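Long-range contacts in sensory box histidine kinase/response regulator (Burkholderia thailandensis, PDB 3MR0), which probably acts as a sensor histidine kinase of a two-component phosphorelay, with this chain forming its PAS sensory domain: residues A18-W23 against W118-T123; V84-R89 against R96-R101. All coordinates share one frame; numbering follows the deposited sequence.

Interaction 1: A18-W23 against W118-T123; sequences ASAGLW and WIMDVT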
ATOM      1  N   ALA A  18       8.244 -12.692   2.490  1.00 26.01           N
ATOM      2  CA  ALA A  18       8.636 -11.306   2.778  1.00 22.84           C
ATOM      3  C   ALA A  18       7.789 -10.686   3.880  1.00 20.96           C
ATOM      4  O   ALA A  18       8.070  -9.588   4.346  1.00 20.07           O
ATOM      5  CB  ALA A  18       8.512 -10.478   1.538  1.00 21.30           C
ATOM      6  N   SER A  19       6.750 -11.407   4.289  0.71 20.77           N
ATOM      7  CA  SER A  19       5.752 -10.892   5.215  0.71 20.21           C
ATOM      8  C   SER A  19       4.968  -9.817   4.495  0.71 19.01           C
ATOM      9  O   SER A  19       4.734  -8.738   5.022  0.71 19.31           O
ATOM     10  CB  SER A  19       6.401 -10.336   6.482  0.71 20.63           C
ATOM     11  OG  SER A  19       7.323 -11.255   7.029  0.71 21.66           O
ATOM     12  N   ALA A  20       4.571 -10.115   3.272  1.00 18.53           N
ATOM     13  CA  ALA A  20       3.806  -9.163   2.480  1.00 18.22           C
ATOM     14  C   ALA A  20       2.324  -9.528   2.486  1.00 19.47           C
ATOM     15  O   ALA A  20       1.970 -10.686   2.730  1.00 22.26           O
ATOM     16  CB  ALA A  20       4.344  -9.100   1.061  1.00 17.87           C
ATOM     17  N   GLY A  21       1.464  -8.536   2.252  1.00 17.38           N
ATOM     18  CA  GLY A  21       0.047  -8.776   2.046  1.00 15.51           C
ATOM     19  C   GLY A  21      -0.371  -8.579   0.598  1.00 16.36           C
ATOM     20  O   GLY A  21      -0.077  -7.558  -0.032  1.00 17.12           O
ATOM     21  N   LEU A  22      -1.072  -9.564   0.059  0.58 16.91           N
ATOM     22  CA  LEU A  22      -1.516  -9.521  -1.331  0.58 16.48           C
ATOM     23  C   LEU A  22      -2.847  -8.791  -1.435  0.58 14.62           C
ATOM     24  O   LEU A  22      -3.693  -8.929  -0.562  0.58 14.69           O
ATOM     25  CB  LEU A  22      -1.615 -10.955  -1.881  0.58 17.72           C
ATOM     26  CG  LEU A  22      -2.573 -11.324  -3.015  0.58 19.51           C
ATOM     27  CD1 LEU A  22      -1.936 -11.137  -4.384  0.58 21.00           C
ATOM     28  CD2 LEU A  22      -3.021 -12.764  -2.843  0.58 21.69           C
ATOM     29  N   TRP A  23      -3.018  -8.000  -2.485  1.00 13.94           N
ATOM     30  CA  TRP A  23      -4.300  -7.357  -2.758  1.00 16.57           C
ATOM     31  C   TRP A  23      -4.730  -7.477  -4.240  1.00 16.96           C
ATOM     32  O   TRP A  23      -3.896  -7.522  -5.133  1.00 17.84           O
ATOM     33  CB  TRP A  23      -4.335  -5.908  -2.235  1.00 16.78           C
ATOM     34  CG  TRP A  23      -3.260  -4.962  -2.740  1.00 16.08           C
ATOM     35  CD1 TRP A  23      -2.079  -4.662  -2.130  1.00 15.62           C
ATOM     36  CD2 TRP A  23      -3.310  -4.158  -3.930  1.00 16.18           C
ATOM     37  NE1 TRP A  23      -1.388  -3.738  -2.866  1.00 14.69           N
ATOM     38  CE2 TRP A  23      -2.116  -3.418  -3.982  1.00 15.10           C
ATOM     39  CE3 TRP A  23      -4.251  -4.002  -4.964  1.00 16.02           C
ATOM     40  CZ2 TRP A  23      -1.832  -2.536  -5.016  1.00 15.12           C
ATOM     41  CZ3 TRP A  23      -3.967  -3.133  -5.988  1.00 15.31           C
ATOM     42  CH2 TRP A  23      -2.770  -2.406  -6.008  1.00 16.08           C
ATOM     43  N   TRP A 118       0.817  -5.830  -3.794  1.00 15.27           N
ATOM     44  CA  TRP A 118       1.109  -6.206  -2.430  1.00 15.00           C
ATOM     45  C   TRP A 118       1.361  -4.987  -1.553  1.00 14.49           C
ATOM     46  O   TRP A 118       1.491  -3.862  -2.036  1.00 15.51           O
ATOM     47  CB  TRP A 118       2.317  -7.146  -2.391  1.00 16.46           C
ATOM     48  CG  TRP A 118       3.546  -6.713  -3.205  1.00 16.05           C
ATOM     49  CD1 TRP A 118       3.908  -7.178  -4.443  1.00 16.22           C
ATOM     50  CD2 TRP A 118       4.577  -5.786  -2.819  1.00 15.82           C
ATOM     51  NE1 TRP A 118       5.070  -6.591  -4.850  1.00 16.59           N
ATOM     52  CE2 TRP A 118       5.508  -5.731  -3.876  1.00 16.02           C
ATOM     53  CE3 TRP A 118       4.797  -4.979  -1.688  1.00 16.50           C
ATOM     54  CZ2 TRP A 118       6.632  -4.913  -3.844  1.00 16.82           C
ATOM     55  CZ3 TRP A 118       5.916  -4.160  -1.654  1.00 16.70           C
ATOM     56  CH2 TRP A 118       6.821  -4.134  -2.727  1.00 17.45           C
ATOM     57  N   ILE A 119       1.424  -5.217  -0.256  1.00 15.31           N
ATOM     58  CA  ILE A 119       1.895  -4.209   0.658  1.00 14.95           C
ATOM     59  C   ILE A 119       2.939  -4.844   1.583  1.00 16.12           C
ATOM     60  O   ILE A 119       2.880  -6.035   1.871  1.00 15.81           O
ATOM     61  CB  ILE A 119       0.743  -3.572   1.481  1.00 15.73           C
ATOM     62  CG1 ILE A 119       0.004  -4.624   2.323  1.00 15.56           C
ATOM     63  CG2 ILE A 119      -0.206  -2.817   0.567  1.00 14.93           C
ATOM     64  CD1 ILE A 119      -0.935  -4.033   3.363  1.00 14.43           C
HETATM   65  N   MSE A 120       3.900  -4.041   2.027  1.00 17.28           N
HETATM   66  CA  MSE A 120       4.836  -4.457   3.068  1.00 16.83           C
HETATM   67  C   MSE A 120       4.883  -3.377   4.130  1.00 16.07           C
HETATM   68  O   MSE A 120       4.772  -2.188   3.797  1.00 17.13           O
HETATM   69  CB  MSE A 120       6.234  -4.705   2.496  1.00 15.81           C
HETATM   70  CG  MSE A 120       6.366  -6.031   1.803  1.00 15.47           C
HETATM   71 SE   MSE A 120       8.221  -6.569   1.557  0.78 22.74          SE
HETATM   72  CE  MSE A 120       8.704  -5.435   0.078  1.00 21.36           C
ATOM     73  N   ASP A 121       5.043  -3.777   5.387  1.00 14.29           N
ATOM     74  CA  ASP A 121       5.184  -2.803   6.467  1.00 16.32           C
ATOM     75  C   ASP A 121       6.617  -2.345   6.529  1.00 16.55           C
ATOM     76  O   ASP A 121       7.488  -3.141   6.857  1.00 16.98           O
ATOM     77  CB  ASP A 121       4.787  -3.373   7.833  1.00 17.28           C
ATOM     78  CG  ASP A 121       4.669  -2.288   8.892  1.00 18.78           C
ATOM     79  OD1 ASP A 121       5.641  -1.542   9.102  1.00 17.60           O
ATOM     80  OD2 ASP A 121       3.590  -2.139   9.497  1.00 21.12           O
ATOM     81  N   VAL A 122       6.850  -1.073   6.201  1.00 14.73           N
ATOM     82  CA  VAL A 122       8.196  -0.489   6.172  1.00 14.47           C
ATOM     83  C   VAL A 122       8.388   0.581   7.258  1.00 14.77           C
ATOM     84  O   VAL A 122       9.212   1.479   7.112  1.00 16.21           O
ATOM     85  CB  VAL A 122       8.548   0.112   4.775  1.00 14.05           C
ATOM     86  CG1 VAL A 122       8.565  -0.981   3.697  1.00 13.82           C
ATOM     87  CG2 VAL A 122       7.602   1.263   4.412  1.00 13.68           C
ATOM     88  N   THR A 123       7.632   0.465   8.351  1.00 13.56           N
ATOM     89  CA  THR A 123       7.626   1.481   9.383  1.00 13.32           C
ATOM     90  C   THR A 123       8.994   1.724   9.964  1.00 15.73           C
ATOM     91  O   THR A 123       9.429   2.868  10.030  1.00 16.79           O
ATOM     92  CB  THR A 123       6.621   1.159  10.522  1.00 15.52           C
ATOM     93  OG1 THR A 123       5.320   0.975   9.960  1.00 15.06           O
ATOM     94  CG2 THR A 123       6.557   2.299  11.525  1.00 16.19           C
TER
HETATM   95  O   HOH W   1       5.770  -6.419   6.062  1.00 16.03           O

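Interaction 2: V84-R89 against R96-R101; sequences VEYRVR and RWIQSR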
ATOM      1  N   VAL A  84       4.452   3.126  -4.188  1.00 16.61           N
ATOM      2  CA  VAL A  84       4.477   4.283  -3.315  1.00 16.76           C
ATOM      3  C   VAL A  84       4.684   3.841  -1.886  1.00 16.53           C
ATOM      4  O   VAL A  84       4.425   2.689  -1.550  1.00 17.06           O
ATOM      5  CB  VAL A  84       3.168   5.123  -3.420  1.00 21.92           C
ATOM      6  CG1 VAL A  84       3.141   5.902  -4.699  1.00 23.29           C
ATOM      7  CG2 VAL A  84       1.915   4.232  -3.293  1.00 20.62           C
ATOM      8  N   GLU A  85       5.148   4.760  -1.052  1.00 14.33           N
ATOM      9  CA  GLU A  85       5.179   4.520   0.364  1.00 15.53           C
ATOM     10  C   GLU A  85       4.293   5.539   1.039  1.00 16.10           C
ATOM     11  O   GLU A  85       4.307   6.719   0.695  1.00 16.94           O
ATOM     12  CB  GLU A  85       6.619   4.550   0.880  1.00 18.26           C
ATOM     13  CG  GLU A  85       7.443   3.410   0.284  1.00 20.87           C
ATOM     14  CD  GLU A  85       8.840   3.283   0.872  1.00 23.76           C
ATOM     15  OE1 GLU A  85       9.355   4.267   1.442  1.00 24.59           O
ATOM     16  OE2 GLU A  85       9.411   2.177   0.757  1.00 24.57           O
ATOM     17  N   TYR A  86       3.488   5.082   1.987  1.00 15.93           N
ATOM     18  CA  TYR A  86       2.596   5.995   2.691  1.00 16.61           C
ATOM     19  C   TYR A  86       2.097   5.458   4.030  1.00 16.88           C
ATOM     20  O   TYR A  86       2.327   4.300   4.362  1.00 17.69           O
ATOM     21  CB  TYR A  86       1.422   6.401   1.798  1.00 16.52           C
ATOM     22  CG  TYR A  86       0.500   5.280   1.356  1.00 16.08           C
ATOM     23  CD1 TYR A  86      -0.657   4.966   2.080  1.00 16.12           C
ATOM     24  CD2 TYR A  86       0.752   4.586   0.188  1.00 15.95           C
ATOM     25  CE1 TYR A  86      -1.516   3.975   1.657  1.00 16.45           C
ATOM     26  CE2 TYR A  86      -0.095   3.598  -0.250  1.00 16.78           C
ATOM     27  CZ  TYR A  86      -1.231   3.297   0.483  1.00 17.82           C
ATOM     28  OH  TYR A  86      -2.076   2.312   0.017  1.00 17.86           O
ATOM     29  N   ARG A  87       1.419   6.313   4.794  1.00 16.31           N
ATOM     30  CA  ARG A  87       0.931   5.944   6.106  1.00 15.90           C
ATOM     31  C   ARG A  87      -0.530   5.549   6.043  1.00 16.65           C
ATOM     32  O   ARG A  87      -1.335   6.217   5.386  1.00 16.99           O
ATOM     33  CB  ARG A  87       1.121   7.099   7.104  1.00 16.96           C
ATOM     34  CG  ARG A  87       2.561   7.309   7.562  1.00 18.64           C
ATOM     35  CD  ARG A  87       2.784   8.729   8.003  1.00 19.45           C
ATOM     36  NE  ARG A  87       2.563   9.651   6.893  1.00 21.93           N
ATOM     37  CZ  ARG A  87       2.789  10.962   6.937  1.00 24.93           C
ATOM     38  NH1 ARG A  87       3.255  11.520   8.051  1.00 25.79           N
ATOM     39  NH2 ARG A  87       2.555  11.712   5.866  1.00 25.89           N
ATOM     40  N   VAL A  88      -0.855   4.453   6.732  1.00 17.12           N
ATOM     41  CA  VAL A  88      -2.227   3.987   6.921  1.00 17.40           C
ATOM     42  C   VAL A  88      -2.551   3.807   8.403  1.00 19.90           C
ATOM     43  O   VAL A  88      -1.697   3.401   9.196  1.00 19.50           O
ATOM     44  CB  VAL A  88      -2.536   2.658   6.190  1.00 17.97           C
ATOM     45  CG1 VAL A  88      -2.576   2.864   4.696  1.00 19.66           C
ATOM     46  CG2 VAL A  88      -1.564   1.570   6.578  1.00 15.85           C
ATOM     47  N   ARG A  89      -3.789   4.132   8.766  0.57 20.43           N
ATOM     48  CA  ARG A  89      -4.274   3.970  10.128  0.57 21.36           C
ATOM     49  C   ARG A  89      -4.662   2.506  10.352  0.57 22.35           C
ATOM     50  O   ARG A  89      -5.547   1.962   9.678  0.57 23.72           O
ATOM     51  CB  ARG A  89      -5.467   4.906  10.386  0.57 21.19           C
ATOM     52  CG  ARG A  89      -5.820   5.084  11.854  0.57 21.46           C
ATOM     53  CD  ARG A  89      -6.988   6.041  12.051  0.57 22.43           C
ATOM     54  NE  ARG A  89      -6.610   7.458  12.006  0.57 23.48           N
ATOM     55  CZ  ARG A  89      -6.301   8.193  13.073  0.57 23.55           C
ATOM     56  NH1 ARG A  89      -6.306   7.644  14.281  0.57 23.15           N
ATOM     57  NH2 ARG A  89      -5.985   9.477  12.935  0.57 23.77           N
ATOM     58  N   ARG A  96       1.005   3.159  10.548  1.00 16.93           N
ATOM     59  CA  ARG A  96       2.215   2.485  10.105  1.00 16.88           C
ATOM     60  C   ARG A  96       2.535   2.922   8.672  1.00 17.30           C
ATOM     61  O   ARG A  96       1.653   3.362   7.938  1.00 19.92           O
ATOM     62  CB  ARG A  96       2.036   0.958  10.143  1.00 17.21           C
ATOM     63  CG  ARG A  96       1.498   0.389  11.461  1.00 19.21           C
ATOM     64  CD  ARG A  96       2.537   0.352  12.613  1.00 30.75           C
ATOM     65  NE  ARG A  96       3.644  -0.580  12.362  1.00 30.44           N
ATOM     66  CZ  ARG A  96       4.597  -0.902  13.238  1.00 28.73           C
ATOM     67  NH1 ARG A  96       5.555  -1.753  12.872  1.00 28.32           N
ATOM     68  NH2 ARG A  96       4.593  -0.390  14.470  1.00 28.16           N
ATOM     69  N   TRP A  97       3.789   2.799   8.263  1.00 16.11           N
ATOM     70  CA  TRP A  97       4.136   3.026   6.875  1.00 16.10           C
ATOM     71  C   TRP A  97       4.065   1.703   6.136  1.00 15.67           C
ATOM     72  O   TRP A  97       4.504   0.681   6.644  1.00 14.88           O
ATOM     73  CB  TRP A  97       5.553   3.567   6.728  1.00 16.08           C
ATOM     74  CG  TRP A  97       5.722   4.984   7.143  1.00 16.20           C
ATOM     75  CD1 TRP A  97       5.928   5.452   8.410  1.00 17.47           C
ATOM     76  CD2 TRP A  97       5.737   6.121   6.284  1.00 18.21           C
ATOM     77  NE1 TRP A  97       6.050   6.821   8.392  1.00 18.82           N
ATOM     78  CE2 TRP A  97       5.938   7.256   7.094  1.00 19.00           C
ATOM     79  CE3 TRP A  97       5.578   6.299   4.907  1.00 18.73           C
ATOM     80  CZ2 TRP A  97       6.004   8.549   6.565  1.00 19.19           C
ATOM     81  CZ3 TRP A  97       5.641   7.595   4.390  1.00 18.99           C
ATOM     82  CH2 TRP A  97       5.860   8.690   5.216  1.00 17.77           C
ATOM     83  N   ILE A  98       3.497   1.740   4.938  1.00 16.19           N
ATOM     84  CA  ILE A  98       3.555   0.613   4.020  1.00 17.41           C
ATOM     85  C   ILE A  98       4.171   1.061   2.692  1.00 16.84           C
ATOM     86  O   ILE A  98       4.025   2.222   2.282  1.00 17.21           O
ATOM     87  CB  ILE A  98       2.141   0.007   3.738  1.00 15.00           C
ATOM     88  CG1 ILE A  98       1.152   1.081   3.249  1.00 14.77           C
ATOM     89  CG2 ILE A  98       1.596  -0.717   4.952  1.00 15.13           C
ATOM     90  CD1 ILE A  98      -0.230   0.523   2.867  1.00 15.16           C
ATOM     91  N   GLN A  99       4.867   0.145   2.025  1.00 17.50           N
ATOM     92  CA  GLN A  99       5.157   0.300   0.597  1.00 17.55           C
ATOM     93  C   GLN A  99       4.081  -0.479  -0.169  1.00 17.57           C
ATOM     94  O   GLN A  99       3.793  -1.625   0.175  1.00 17.42           O
ATOM     95  CB  GLN A  99       6.542  -0.246   0.251  1.00 17.91           C
ATOM     96  CG  GLN A  99       6.821  -0.256  -1.236  1.00 17.71           C
ATOM     97  CD  GLN A  99       8.118  -0.951  -1.585  1.00 18.77           C
ATOM     98  OE1 GLN A  99       8.584  -1.813  -0.841  1.00 18.24           O
ATOM     99  NE2 GLN A  99       8.693  -0.599  -2.730  1.00 18.84           N
ATOM    100  N   SER A 100       3.462   0.150  -1.170  1.00 17.89           N
ATOM    101  CA  SER A 100       2.434  -0.513  -1.991  1.00 16.85           C
ATOM    102  C   SER A 100       2.873  -0.499  -3.448  1.00 17.20           C
ATOM    103  O   SER A 100       3.217   0.555  -3.995  1.00 18.32           O
ATOM    104  CB  SER A 100       1.056   0.142  -1.825  1.00 15.46           C
ATOM    105  OG  SER A 100       0.033  -0.583  -2.481  1.00 16.08           O
ATOM    106  N   ARG A 101       2.837  -1.673  -4.071  0.65 16.69           N
ATOM    107  CA  ARG A 101       3.239  -1.848  -5.467  0.65 17.01           C
ATOM    108  C   ARG A 101       2.206  -2.707  -6.191  0.65 16.29           C
ATOM    109  O   ARG A 101       1.711  -3.683  -5.649  0.65 16.19           O
ATOM    110  CB  ARG A 101       4.623  -2.500  -5.537  0.65 17.63           C
ATOM    111  CG  ARG A 101       5.210  -2.617  -6.920  0.65 18.82           C
ATOM    112  CD  ARG A 101       6.577  -3.321  -6.885  0.65 20.83           C
ATOM    113  NE  ARG A 101       7.613  -2.551  -6.186  0.65 20.73           N
ATOM    114  CZ  ARG A 101       8.905  -2.887  -6.145  0.65 20.00           C
ATOM    115  NH1 ARG A 101       9.331  -3.981  -6.757  0.65 20.11           N
ATOM    116  NH2 ARG A 101       9.770  -2.130  -5.489  0.65 20.35           N
TER
HETATM  117  O   HOH W   2      -1.819   1.077  -2.436  1.00 17.04           O

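Interaction 1: A18-W23 against W118-T123
Gly21 and Ile119 form an antiparallel hydrogen-bonded pair whose two backbone bonds join the two strands directly: Gly21 N donates to Ile119 O at 2.9 Å, and Ile119 N donates back to Gly21 O at 2.8 Å. One step along, Leu22 and Trp118 make the next, non-hydrogen-bonded pair. A weaker bond comes from a side chain, the indole of Trp23, whose NE1 lies 3.0 Å from Trp118 O with the N-H bent to 144°. The carbonyl meets the indole at its edge, near the ring plane. Trp23 can offer this N-H because its CG sits between its own backbone N and carbonyl carbon (chi1 57°), turning the ring toward the neighbouring strand.

At the other end the two segments draw apart, and a water fills in for direct bonding: it donates to Ser19 O (2.7 Å) and accepts from Asp121 N (2.8 Å). Ser19, with its positive phi, closes helix 11-17 in a Schellman motif. Asp121 in turn prepares the next helix: its OD1 takes both the backbone N and the OG1 of Thr123, approaching from the same face of the carboxylate, in an Asx turn just where helix 123-140 begins.

The packing is apolar. Ile119 sets its CG2 branch 3.8 Å from Trp23 CD1, while its CG1 branch lies beside Gly21, which has no side chain to compete for the place. Small Ala20 receives Met120, deposited as selenomethionine, with CB to CG at 3.7 Å; CG beside the backbone N and an extended second torsion carry SE to 3.9 Å from Ala18 CB. Helix, short connection and first strand, closed by the last strand of an antiparallel sheet, follow the PAS fold, and Trp23 lines a pocket holding a polyether (PG5), probably from the crystallisation liquor.

Interaction 2: V84-R89 against R96-R101
Trp97 lies flat beneath the side chain of Arg87, and the two run side by side in the same direction. Arg87 CG stands over the five-membered ring, 3.5 Å from its centroid, as a CH-pi contact; CD runs on past the CE2-CZ2 edge of the indole, 3.5 Å from CZ2. A bend at the third torsion keeps the guanidinium nearly parallel to the indole, their planes 12° apart. Arginine suits this place because its aliphatic stem can lie against the indole while its charged end reaches Asp64 in a salt bridge. The indole also has a cation-pi partner in Lys126, from helix 123-140.

The side chains of Ile98 and Tyr86 point to the other face of the sheet. CG1 of Ile98 is centred over the phenol, 4.2 Å from its centroid, and CD1 reaches on to Tyr86 CZ at 3.8 Å. What places CG1 over that ring face is its position between the backbone N and carbonyl carbon of Ile98 (chi1 54°). CD1 also meets Val88 CG1 at 3.8 Å, the two side chains crossing at about a right angle. Six backbone hydrogen bonds in three reciprocal pairs, Val84 with Ser100, Tyr86 with Ile98 and Val88 with Arg96, make this the antiparallel beta hairpin of strands 82-89 and 95-106 in the PAS sheet, and its regular alternation sends Tyr86, Val88, Ile98 and Ser100 into the wall of a PG5 pocket.

Within that buried wall, a water links two hydroxyls, 2.8 Å from Tyr86 OH and 2.5 Å from Ser100 OG. On the side of the sheet that carries Trp97 and Arg87, Glu85 CG packs 3.8 Å from Gln99 CB, and their polar ends go elsewhere: the carboxylate of Glu85 to Arg125, the amide of Gln99 to Asp83.

How the interactions relate
Both contacts belong to one antiparallel sheet: interaction 1 pairs strand 21-25 with strand 112-121, and interaction 2 pairs 82-89 with 95-106. They meet where Met120 O accepts from Gln99 N and Thr123 OG1 bonds Trp97 N, so strands 112-121 and 95-106 join them; Asp121 of interaction 1 also forms a salt bridge with Arg96 of interaction 2. Both are partly buried and contribute to the same polyether pocket. Interaction 1 joins segments 95 residues apart, its side-chain packing mainly apolar, with polar links through backbone, indole and water. Nested inside that loop, the hairpin of interaction 2 buries more surface and carries Glu85 and Arg87 with Trp97 on the side turned from the pocket.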